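Local coordinates for putative N-acetylmuramoyl-L-alanine amidase (PDB 3CZX), which probably hydrolyses the link between N-acetylmuramoyl residues and L-amino acid residues in cell-wall glycopeptides with the aid of a bound zinc ion, at residues 23-28 with 54-59; 27-32 with 77-82; 34-39 with 160-165; 134-137 with 142-145. All coordinates share one frame; numbering follows the deposited sequence.

Contact 1 of 4, residues 23-28 with 54-59. With ZN (zinc ion), chain E.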
loop_
_atom_site.group_PDB
_atom_site.type_symbol
_atom_site.label_atom_id
_atom_site.label_comp_id
_atom_site.label_asym_id
_atom_site.label_seq_id
_atom_site.Cartn_x
_atom_site.Cartn_y
_atom_site.Cartn_z
ATOM N N SER A 23 -7.528 12.893 -6.862
ATOM C CA SER A 23 -7.828 11.465 -6.951
ATOM C C SER A 23 -7.407 10.702 -5.694
ATOM O O SER A 23 -7.502 9.477 -5.676
ATOM C CB SER A 23 -7.227 10.826 -8.208
ATOM O OG SER A 23 -5.833 10.988 -8.236
ATOM N N ASP A 24 -6.959 11.426 -4.668
ATOM C CA ASP A 24 -6.746 10.816 -3.361
ATOM C C ASP A 24 -8.048 10.773 -2.570
ATOM O O ASP A 24 -8.691 11.806 -2.344
ATOM C CB ASP A 24 -5.684 11.596 -2.600
ATOM C CG ASP A 24 -4.321 11.504 -3.280
ATOM O OD1 ASP A 24 -3.928 10.404 -3.679
ATOM O OD2 ASP A 24 -3.658 12.532 -3.408
ATOM N N ARG A 25 -8.416 9.576 -2.125
ATOM C CA ARG A 25 -9.657 9.365 -1.388
ATOM C C ARG A 25 -9.375 8.822 0.004
ATOM O O ARG A 25 -8.611 7.865 0.151
ATOM C CB ARG A 25 -10.539 8.354 -2.084
ATOM C CG ARG A 25 -10.869 8.677 -3.571
ATOM C CD ARG A 25 -12.023 7.802 -4.048
ATOM N NE ARG A 25 -11.742 6.379 -3.889
ATOM C CZ ARG A 25 -12.638 5.405 -4.033
ATOM N NH1 ARG A 25 -13.922 5.654 -4.346
ATOM N NH2 ARG A 25 -12.263 4.161 -3.824
ATOM N N GLU A 26 -10.064 9.380 0.989
ATOM C CA GLU A 26 -9.954 8.894 2.378
ATOM C C GLU A 26 -10.089 7.387 2.474
ATOM O O GLU A 26 -9.329 6.725 3.182
ATOM C CB GLU A 26 -10.980 9.585 3.281
ATOM C CG GLU A 26 -10.917 9.128 4.761
ATOM C CD GLU A 26 -11.783 9.923 5.687
ATOM O OE1 GLU A 26 -12.481 10.843 5.205
ATOM O OE2 GLU A 26 -11.740 9.643 6.918
ATOM N N ALA A 27 -11.051 6.819 1.776
ATOM C CA ALA A 27 -11.317 5.381 1.856
ATOM C C ALA A 27 -10.073 4.582 1.466
ATOM O O ALA A 27 -9.800 3.504 2.032
ATOM C CB ALA A 27 -12.467 5.004 0.967
ATOM N N ASP A 28 -9.338 5.103 0.489
ATOM C CA ASP A 28 -8.193 4.390 -0.079
ATOM C C ASP A 28 -7.033 4.544 0.870
ATOM O O ASP A 28 -6.260 3.593 1.058
ATOM C CB ASP A 28 -7.850 4.970 -1.462
ATOM C CG ASP A 28 -8.991 4.788 -2.473
ATOM O OD1 ASP A 28 -9.848 3.892 -2.283
ATOM O OD2 ASP A 28 -9.006 5.552 -3.466
ATOM N N THR A 54 -9.102 -6.753 3.807
ATOM C CA THR A 54 -8.061 -6.034 3.064
ATOM C C THR A 54 -8.626 -5.079 1.999
ATOM O O THR A 54 -7.865 -4.335 1.377
ATOM C CB THR A 54 -7.055 -7.016 2.424
ATOM O OG1 THR A 54 -7.682 -7.806 1.407
ATOM C CG2 THR A 54 -6.511 -7.937 3.474
ATOM N N GLY A 55 -9.950 -5.099 1.838
ATOM C CA GLY A 55 -10.641 -4.209 0.878
ATOM C C GLY A 55 -10.965 -2.882 1.512
ATOM O O GLY A 55 -10.236 -2.415 2.378
ATOM N N LYS A 56 -12.035 -2.231 1.060
ATOM C CA LYS A 56 -12.435 -0.953 1.661
ATOM C C LYS A 56 -13.072 -1.198 3.047
ATOM O O LYS A 56 -13.298 -2.332 3.445
ATOM C CB LYS A 56 -13.402 -0.185 0.756
ATOM C CG LYS A 56 -12.962 -0.058 -0.697
ATOM C CD LYS A 56 -11.633 0.632 -0.902
ATOM C CE LYS A 56 -11.290 0.721 -2.383
ATOM N NZ LYS A 56 -9.943 1.217 -2.623
ATOM N N GLY A 57 -13.332 -0.139 3.791
ATOM C CA GLY A 57 -13.805 -0.297 5.159
ATOM C C GLY A 57 -15.289 -0.024 5.342
ATOM O O GLY A 57 -16.113 -0.478 4.532
ATOM N N ASN A 58 -15.606 0.705 6.425
ATOM C CA ASN A 58 -16.976 1.007 6.861
ATOM C C ASN A 58 -17.809 -0.219 7.273
ATOM O O ASN A 58 -18.972 -0.367 6.853
ATOM C CB ASN A 58 -17.732 1.800 5.797
ATOM C CG ASN A 58 -18.992 2.440 6.347
ATOM O OD1 ASN A 58 -18.974 3.068 7.421
ATOM N ND2 ASN A 58 -20.104 2.265 5.624
HETATM N N MSE A 59 -17.211 -1.086 8.089
HETATM C CA MSE A 59 -17.894 -2.253 8.642
HETATM C C MSE A 59 -19.062 -1.737 9.462
HETATM O O MSE A 59 -18.908 -0.752 10.192
HETATM C CB MSE A 59 -16.939 -3.069 9.528
HETATM C CG MSE A 59 -17.599 -4.123 10.428
HETATM SE SE MSE A 59 -16.307 -5.100 11.562
HETATM C CE MSE A 59 -15.743 -6.444 10.244
HETATM ZN ZN ZN E . -13.553 9.754 8.058
HETATM O O HOH W 1 -11.938 2.229 3.325
HETATM O O HOH W 2 -15.492 10.479 9.050
HETATM O O HOH W 3 -12.750 11.375 9.324
#
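Lys56 reaches back from its loop to Asp28, in the first turn of helix 26-45, and the two meet in a salt bridge of 2.7 Å between Lys56 NZ and Asp28 OD1. The lysine approaches from above the carboxylate plane, its chain bent once at chi2 (-59°) and then extended. Arg25, at the N-cap position of the same helix, takes the Asp28 carboxylate side-on: NE bonds to OD2 at 2.9 Å, almost straight at 172°, and NH2 reaches the syn side of OD1, also at 2.9 Å. OD1 thus accepts from two cationic groups. Away from this compact network the segments stand further apart. A water bridges them, lying 2.8 Å from Ala27 O and accepting from Gly57 N at 2.8 Å. Glu26 does not reach the loop; its extended chain carries OE2 to the zinc ion, 2.1 Å away, which His12 and His78 also bind. Lys56 NZ has further partners in Gln31 OE1 of the same chain and Thr160 O of the second subunit, so the network borders the dimer interface. With two positive groups on one carboxylate, Asp28 is probably held ionised, tying the 54-59 loop to the start of the helix that supplies a zinc ligand.

Contact 2 of 4, residues 27-32 with 77-82. With ZN (zinc ion), chain E.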
loop_
_atom_site.group_PDB
_atom_site.type_symbol
_atom_site.label_atom_id
_atom_site.label_comp_id
_atom_site.label_asym_id
_atom_site.label_seq_id
_atom_site.Cartn_x
_atom_site.Cartn_y
_atom_site.Cartn_z
ATOM N N ALA A 27 -11.051 6.819 1.776
ATOM C CA ALA A 27 -11.317 5.381 1.856
ATOM C C ALA A 27 -10.073 4.582 1.466
ATOM O O ALA A 27 -9.800 3.504 2.032
ATOM C CB ALA A 27 -12.467 5.004 0.967
ATOM N N ASP A 28 -9.338 5.103 0.489
ATOM C CA ASP A 28 -8.193 4.390 -0.079
ATOM C C ASP A 28 -7.033 4.544 0.870
ATOM O O ASP A 28 -6.260 3.593 1.058
ATOM C CB ASP A 28 -7.850 4.970 -1.462
ATOM C CG ASP A 28 -8.991 4.788 -2.473
ATOM O OD1 ASP A 28 -9.848 3.892 -2.283
ATOM O OD2 ASP A 28 -9.006 5.552 -3.466
ATOM N N LEU A 29 -6.832 5.762 1.395
ATOM C CA LEU A 29 -5.739 6.008 2.358
ATOM C C LEU A 29 -5.959 5.185 3.639
ATOM O O LEU A 29 -4.985 4.638 4.235
ATOM C CB LEU A 29 -5.604 7.509 2.674
ATOM C CG LEU A 29 -5.295 8.428 1.482
ATOM C CD1 LEU A 29 -5.490 9.950 1.804
ATOM C CD2 LEU A 29 -3.899 8.146 0.980
ATOM N N ALA A 30 -7.215 5.075 4.073
ATOM C CA ALA A 30 -7.551 4.323 5.276
ATOM C C ALA A 30 -7.321 2.810 5.068
ATOM O O ALA A 30 -6.789 2.124 5.962
ATOM C CB ALA A 30 -8.997 4.634 5.706
ATOM N N GLN A 31 -7.719 2.278 3.912
ATOM C CA GLN A 31 -7.425 0.913 3.510
ATOM C C GLN A 31 -5.907 0.664 3.580
ATOM O O GLN A 31 -5.487 -0.342 4.139
ATOM C CB GLN A 31 -7.970 0.654 2.093
ATOM C CG GLN A 31 -7.507 -0.608 1.447
ATOM C CD GLN A 31 -8.057 -0.784 0.056
ATOM O OE1 GLN A 31 -8.257 0.206 -0.651
ATOM N NE2 GLN A 31 -8.330 -2.035 -0.338
ATOM N N ASP A 32 -5.104 1.566 3.035
ATOM C CA ASP A 32 -3.653 1.374 3.044
ATOM C C ASP A 32 -3.166 1.337 4.489
ATOM O O ASP A 32 -2.350 0.478 4.860
ATOM C CB ASP A 32 -2.901 2.498 2.344
ATOM C CG ASP A 32 -2.883 2.351 0.824
ATOM O OD1 ASP A 32 -3.305 1.276 0.333
ATOM O OD2 ASP A 32 -2.465 3.340 0.169
ATOM N N PHE A 77 -8.886 3.720 11.105
ATOM C CA PHE A 77 -8.107 4.737 10.447
ATOM C C PHE A 77 -9.004 5.622 9.571
ATOM O O PHE A 77 -9.834 5.131 8.804
ATOM C CB PHE A 77 -6.972 4.117 9.602
ATOM C CG PHE A 77 -5.960 3.353 10.414
ATOM C CD1 PHE A 77 -4.878 3.980 11.004
ATOM C CD2 PHE A 77 -6.098 2.001 10.574
ATOM C CE1 PHE A 77 -3.949 3.233 11.739
ATOM C CE2 PHE A 77 -5.180 1.236 11.337
ATOM C CZ PHE A 77 -4.130 1.869 11.913
ATOM N N HIS A 78 -8.817 6.908 9.752
ATOM C CA HIS A 78 -9.502 7.968 9.009
ATOM C C HIS A 78 -8.501 9.046 8.645
ATOM O O HIS A 78 -7.359 9.013 9.108
ATOM C CB HIS A 78 -10.548 8.629 9.893
ATOM C CG HIS A 78 -11.791 7.827 10.071
ATOM N ND1 HIS A 78 -12.962 8.122 9.399
ATOM C CD2 HIS A 78 -12.044 6.720 10.805
ATOM C CE1 HIS A 78 -13.871 7.206 9.689
ATOM N NE2 HIS A 78 -13.347 6.355 10.552
ATOM N N THR A 79 -8.919 9.981 7.776
ATOM C CA THR A 79 -8.201 11.233 7.590
ATOM C C THR A 79 -9.091 12.388 8.043
ATOM O O THR A 79 -10.337 12.340 7.847
ATOM C CB THR A 79 -7.772 11.497 6.123
ATOM O OG1 THR A 79 -8.927 11.556 5.291
ATOM C CG2 THR A 79 -6.929 10.398 5.607
ATOM N N ASN A 80 -8.464 13.402 8.630
ATOM C CA ASN A 80 -9.142 14.634 8.967
ATOM C C ASN A 80 -9.349 15.453 7.695
ATOM O O ASN A 80 -8.842 15.105 6.637
ATOM C CB ASN A 80 -8.388 15.401 10.051
ATOM C CG ASN A 80 -9.323 16.041 11.056
ATOM O OD1 ASN A 80 -10.426 16.500 10.693
ATOM N ND2 ASN A 80 -8.905 16.068 12.325
ATOM N N ALA A 81 -10.170 16.488 7.778
ATOM C CA ALA A 81 -10.433 17.355 6.649
ATOM C C ALA A 81 -10.978 18.684 7.179
ATOM O O ALA A 81 -11.740 18.692 8.140
ATOM C CB ALA A 81 -11.453 16.726 5.718
ATOM N N ALA A 82 -10.602 19.772 6.529
ATOM C CA ALA A 82 -11.136 21.107 6.807
ATOM C C ALA A 82 -11.235 21.889 5.505
ATOM O O ALA A 82 -10.488 21.643 4.537
ATOM C CB ALA A 82 -10.261 21.848 7.772
HETATM ZN ZN ZN E . -13.553 9.754 8.058
HETATM O O HOH W 3 -12.750 11.375 9.324
HETATM O O HOH W 2 -15.492 10.479 9.050
#
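The carbonyl oxygen of Thr79, a residue whose methyl packs on Leu29 of the helix, accepts a hydrogen bond of 3.0 Å from a water that is itself a zinc ligand. This is the His-Glu-His zinc site of the amidase fold, where the end of strand 73-77 passes over helix 26-45, one of the helices packed on the mixed sheet. The side chain of His78 starts away from the helix, and its ND1 binds the metal at 2.2 Å; His12 and Glu26 complete the protein ligands, and Thr79 N hydrogen-bonds to Glu26 OE2. Glu76 OE1 in turn holds His78 NE2, a second-shell bond that fixes the rotation of the imidazole. The helix comes close to the strand end at Ala30, whose CB lies 3.2 Å from Phe77 O and 4.4 Å from Phe77 CB. With CG set beside the backbone N (chi1 -63°), the phenyl ring of Phe77 leaves Ala30 and runs along the helix to Met33, Arg34 and Val37. One residue earlier on the helix than Ala30, Leu29 crosses Thr79 at about a right angle. There the methyl CD1 of Leu29 meets the methyl CG2 of Thr79 at 4.1 Å.

Contact 3 of 4, residues 34-39 with 160-165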
loop_
_atom_site.group_PDB
_atom_site.type_symbol
_atom_site.label_atom_id
_atom_site.label_comp_id
_atom_site.label_asym_id
_atom_site.label_seq_id
_atom_site.Cartn_x
_atom_site.Cartn_y
_atom_site.Cartn_z
ATOM N N ARG A 34 -4.712 0.597 7.337
ATOM C CA ARG A 34 -5.144 -0.633 8.027
ATOM C C ARG A 34 -4.323 -1.838 7.508
ATOM O O ARG A 34 -3.757 -2.620 8.292
ATOM C CB ARG A 34 -6.654 -0.855 7.898
ATOM C CG ARG A 34 -7.123 -2.211 8.421
ATOM C CD ARG A 34 -7.581 -3.135 7.300
ATOM N NE ARG A 34 -8.931 -2.807 6.879
ATOM C CZ ARG A 34 -9.340 -2.649 5.621
ATOM N NH1 ARG A 34 -10.604 -2.362 5.395
ATOM N NH2 ARG A 34 -8.495 -2.708 4.612
ATOM N N ASN A 35 -4.229 -1.979 6.180
ATOM C CA ASN A 35 -3.548 -3.145 5.605
ATOM C C ASN A 35 -2.083 -3.212 5.984
ATOM O O ASN A 35 -1.549 -4.301 6.283
ATOM C CB ASN A 35 -3.718 -3.166 4.070
ATOM C CG ASN A 35 -5.092 -3.613 3.641
ATOM O OD1 ASN A 35 -5.897 -4.034 4.443
ATOM N ND2 ASN A 35 -5.394 -3.503 2.332
ATOM N N ILE A 36 -1.410 -2.070 5.903
ATOM C CA ILE A 36 0.046 -2.029 6.124
ATOM C C ILE A 36 0.323 -2.259 7.596
ATOM O O ILE A 36 1.199 -3.047 7.985
ATOM C CB ILE A 36 0.679 -0.751 5.628
ATOM C CG1 ILE A 36 0.477 -0.643 4.103
ATOM C CG2 ILE A 36 2.138 -0.701 5.970
ATOM C CD1 ILE A 36 0.864 0.718 3.579
ATOM N N VAL A 37 -0.389 -1.553 8.472
ATOM C CA VAL A 37 -0.147 -1.761 9.884
ATOM C C VAL A 37 -0.453 -3.192 10.279
ATOM O O VAL A 37 0.290 -3.770 11.060
ATOM C CB VAL A 37 -0.942 -0.741 10.739
ATOM C CG1 VAL A 37 -0.796 -1.040 12.256
ATOM C CG2 VAL A 37 -0.490 0.661 10.477
ATOM N N ALA A 38 -1.531 -3.750 9.761
ATOM C CA ALA A 38 -1.932 -5.142 10.074
ATOM C C ALA A 38 -0.846 -6.106 9.621
ATOM O O ALA A 38 -0.433 -7.018 10.372
ATOM C CB ALA A 38 -3.252 -5.473 9.411
ATOM N N SER A 39 -0.375 -5.911 8.385
ATOM C CA SER A 39 0.621 -6.835 7.827
ATOM C C SER A 39 1.932 -6.854 8.636
ATOM O O SER A 39 2.514 -7.923 8.814
ATOM C CB SER A 39 0.912 -6.496 6.374
ATOM O OG SER A 39 1.586 -5.268 6.284
ATOM N N THR A 160 4.547 9.901 0.206
ATOM C CA THR A 160 5.972 9.539 -0.005
ATOM C C THR A 160 6.591 8.721 1.113
ATOM O O THR A 160 7.642 8.157 0.893
ATOM C CB THR A 160 6.846 10.778 -0.221
ATOM O OG1 THR A 160 6.870 11.558 0.988
ATOM C CG2 THR A 160 6.324 11.589 -1.415
ATOM N N THR A 161 5.940 8.656 2.287
ATOM C CA THR A 161 6.497 7.970 3.475
ATOM C C THR A 161 5.468 7.042 4.143
ATOM O O THR A 161 5.631 6.659 5.270
ATOM C CB THR A 161 7.038 8.978 4.494
ATOM O OG1 THR A 161 7.742 10.001 3.778
ATOM C CG2 THR A 161 8.015 8.325 5.480
ATOM N N LYS A 162 4.474 6.640 3.383
ATOM C CA LYS A 162 3.358 5.814 3.854
ATOM C C LYS A 162 3.825 4.554 4.581
ATOM O O LYS A 162 3.383 4.267 5.706
ATOM C CB LYS A 162 2.549 5.416 2.603
ATOM C CG LYS A 162 1.376 4.569 2.848
ATOM C CD LYS A 162 0.495 4.589 1.645
ATOM C CE LYS A 162 1.061 3.728 0.543
ATOM N NZ LYS A 162 0.240 3.905 -0.647
ATOM N N TRP A 163 4.741 3.822 3.975
ATOM C CA TRP A 163 5.133 2.537 4.558
ATOM C C TRP A 163 5.916 2.750 5.825
ATOM O O TRP A 163 5.788 1.987 6.789
ATOM C CB TRP A 163 5.894 1.658 3.521
ATOM C CG TRP A 163 5.026 1.224 2.419
ATOM C CD1 TRP A 163 4.672 1.944 1.319
ATOM C CD2 TRP A 163 4.350 -0.031 2.303
ATOM N NE1 TRP A 163 3.803 1.231 0.537
ATOM C CE2 TRP A 163 3.585 0.015 1.117
ATOM C CE3 TRP A 163 4.301 -1.187 3.095
ATOM C CZ2 TRP A 163 2.799 -1.049 0.699
ATOM C CZ3 TRP A 163 3.504 -2.234 2.673
ATOM C CH2 TRP A 163 2.768 -2.157 1.492
ATOM N N GLY A 164 6.727 3.807 5.855
ATOM C CA GLY A 164 7.495 4.151 7.037
ATOM C C GLY A 164 6.634 4.646 8.192
ATOM O O GLY A 164 6.901 4.332 9.372
ATOM N N ILE A 165 5.620 5.462 7.857
ATOM C CA ILE A 165 4.679 5.959 8.861
ATOM C C ILE A 165 3.902 4.773 9.470
ATOM O O ILE A 165 3.771 4.672 10.698
ATOM C CB ILE A 165 3.728 7.074 8.277
ATOM C CG1 ILE A 165 4.527 8.337 7.928
ATOM C CG2 ILE A 165 2.533 7.350 9.218
ATOM C CD1 ILE A 165 3.751 9.324 7.097
#
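The indole of Trp163 has Ile36 laid over one face: Ile36 CD1 stands 3.6 Å above the ring plane and 3.7 Å from the centroid of the six-membered ring, only 8° off its normal, a well-formed CH-pi contact. The other branches of the isoleucine lie over the benzene end of the same ring, CG1 near CZ3 and CH2, and Ile36 CG2 3.6 Å from Trp163 CE3. The two side chains that carry the contact, Ile36 and Trp163, cross at about a right angle. Ile36 CG1 sits beside the backbone N (chi1 -62°) and its chain is extended beyond (chi2 170°), which carries CD1 out from helix 26-45 to the middle of the ring. Lys162 adds the aliphatic part of its chain, CG lying 4.0 Å from Ile36 CD1, and then bends at chi3. Its NZ forms salt bridges to Asp32 of the same chain and to Asp32 of the second subunit, whose OD1 also bonds to Trp163 NE1. Helix 152-177 is kinked here, with no bond from the N of Trp163 or Gly164 to the preceding turn. Between 34-39 and 160-165 the contact is apolar; one turn earlier on helix 26-45 the same two helices are also joined by the Lys162-Asp32 salt bridge. The polar end of Trp163 thus turns to the second subunit, while the ammonium of Lys162 is shared between the Asp32 carboxylates of both chains, so that one pair of neighbouring residues serves both helix packing and subunit association.

Contact 4 of 4, residues 134-137 with 142-145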
loop_
_atom_site.group_PDB
_atom_site.type_symbol
_atom_site.label_atom_id
_atom_site.label_comp_id
_atom_site.label_asym_id
_atom_site.label_seq_id
_atom_site.Cartn_x
_atom_site.Cartn_y
_atom_site.Cartn_z
ATOM N N LEU A 134 -18.191 8.653 15.466
ATOM C CA LEU A 134 -18.154 8.956 16.905
ATOM C C LEU A 134 -18.651 7.770 17.718
ATOM O O LEU A 134 -18.106 7.478 18.793
ATOM C CB LEU A 134 -19.000 10.192 17.206
ATOM C CG LEU A 134 -18.962 10.770 18.625
ATOM C CD1 LEU A 134 -17.552 11.167 19.036
ATOM C CD2 LEU A 134 -19.894 11.984 18.672
ATOM N N ALA A 135 -19.661 7.051 17.203
ATOM C CA ALA A 135 -20.165 5.831 17.885
ATOM C C ALA A 135 -19.089 4.766 18.151
ATOM O O ALA A 135 -19.128 4.065 19.176
ATOM C CB ALA A 135 -21.323 5.212 17.101
ATOM N N TYR A 136 -18.130 4.660 17.224
ATOM C CA TYR A 136 -16.969 3.749 17.349
ATOM C C TYR A 136 -16.087 4.186 18.515
ATOM O O TYR A 136 -15.670 3.361 19.324
ATOM C CB TYR A 136 -16.172 3.780 16.037
ATOM C CG TYR A 136 -15.062 2.760 15.834
ATOM C CD1 TYR A 136 -15.248 1.656 14.993
ATOM C CD2 TYR A 136 -13.797 2.950 16.385
ATOM C CE1 TYR A 136 -14.224 0.732 14.760
ATOM C CE2 TYR A 136 -12.797 2.033 16.191
ATOM C CZ TYR A 136 -12.996 0.930 15.358
ATOM O OH TYR A 136 -11.985 0.034 15.090
ATOM N N ALA A 137 -15.835 5.488 18.588
ATOM C CA ALA A 137 -15.077 6.084 19.698
ATOM C C ALA A 137 -15.831 5.922 21.019
ATOM O O ALA A 137 -15.259 5.489 22.020
ATOM C CB ALA A 137 -14.770 7.578 19.414
ATOM N N ILE A 142 -10.856 3.543 18.917
ATOM C CA ILE A 142 -10.071 4.779 18.688
ATOM C C ILE A 142 -10.239 5.179 17.228
ATOM O O ILE A 142 -9.928 4.380 16.341
ATOM C CB ILE A 142 -8.585 4.499 18.955
ATOM C CG1 ILE A 142 -8.363 4.047 20.412
ATOM C CG2 ILE A 142 -7.688 5.735 18.626
ATOM C CD1 ILE A 142 -6.964 3.540 20.659
ATOM N N VAL A 143 -10.771 6.370 16.992
ATOM C CA VAL A 143 -10.851 6.931 15.641
ATOM C C VAL A 143 -9.585 7.731 15.452
ATOM O O VAL A 143 -9.433 8.816 16.016
ATOM C CB VAL A 143 -12.119 7.804 15.469
ATOM C CG1 VAL A 143 -12.109 8.582 14.125
ATOM C CG2 VAL A 143 -13.350 6.940 15.611
ATOM N N PHE A 144 -8.655 7.175 14.659
ATOM C CA PHE A 144 -7.328 7.783 14.480
ATOM C C PHE A 144 -7.267 8.562 13.184
ATOM O O PHE A 144 -7.494 7.985 12.118
ATOM C CB PHE A 144 -6.245 6.676 14.525
ATOM C CG PHE A 144 -4.822 7.170 14.590
ATOM C CD1 PHE A 144 -4.489 8.351 15.206
ATOM C CD2 PHE A 144 -3.794 6.397 14.063
ATOM C CE1 PHE A 144 -3.156 8.772 15.288
ATOM C CE2 PHE A 144 -2.501 6.815 14.148
ATOM C CZ PHE A 144 -2.170 7.992 14.742
ATOM N N GLU A 145 -6.950 9.848 13.303
ATOM C CA GLU A 145 -6.820 10.763 12.177
ATOM C C GLU A 145 -5.427 11.352 12.171
ATOM O O GLU A 145 -5.180 12.450 12.650
ATOM C CB GLU A 145 -7.877 11.855 12.271
ATOM C CG GLU A 145 -9.278 11.305 12.272
ATOM C CD GLU A 145 -10.306 12.392 12.221
ATOM O OE1 GLU A 145 -10.570 12.930 11.138
ATOM O OE2 GLU A 145 -10.839 12.715 13.277
#
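Tyr136 leaves helix 134-138 with its CB directed toward strand 142-145, and CG, anti to the backbone N (chi1 -170°), swings the ring along the beginning of that strand. CD2 comes first, 4.1 Å from the methyl CG2 of Val143, which approaches the ring obliquely. CE2 goes further and meets backbone instead of side chain: it lies 3.7 Å from Ile142 N, which sits at the edge of the ring near its plane, and also 3.7 Å from Ile142 O. At the tip, the hydroxyl hydrogen-bonds to Thr9 OG1 of strand 6-10. Beside the tyrosine, Ala137 places its CB 4.1 Å from the same Val143 CG2, so that one valine methyl is shared by two consecutive helix residues. The short helix and the strand follow each other closely in the chain, and this is how the helix folds back on the sheet. Val143 continues from here to the zinc site, where its side chain touches that of the metal ligand His78. The backbone of Ile142 is already paired with Ala74 and Glu76 of the neighbouring parallel strand. Across the two segments, then, the contact is held by van der Waals packing alone, and the polar end of Tyr136 is satisfied by Thr9.

How the contacts relate
Contacts 1, 2 and 3 follow one another along helix 26-45, from its zinc-binding start to its middle; the centres of contacts 1 and 2 lie about 7 Å apart, those of 2 and 3 about 12 Å. The centre of contact 4 is about 19 Å from that of contact 3, on the opposite side of the chain's centre, and about 12 Å from that of contact 2. It joins contact 2 through the mixed sheet, where His78 N meets Phe144 O. Along the chain contacts 1 and 2 both open at the start of the helix and share Ala27 and Asp28, contact 3 spans out to helix 152-177, and contact 4 falls within that span. The helix thus connects the metal site with the subunit interface, which contacts 1 to 3 all reach.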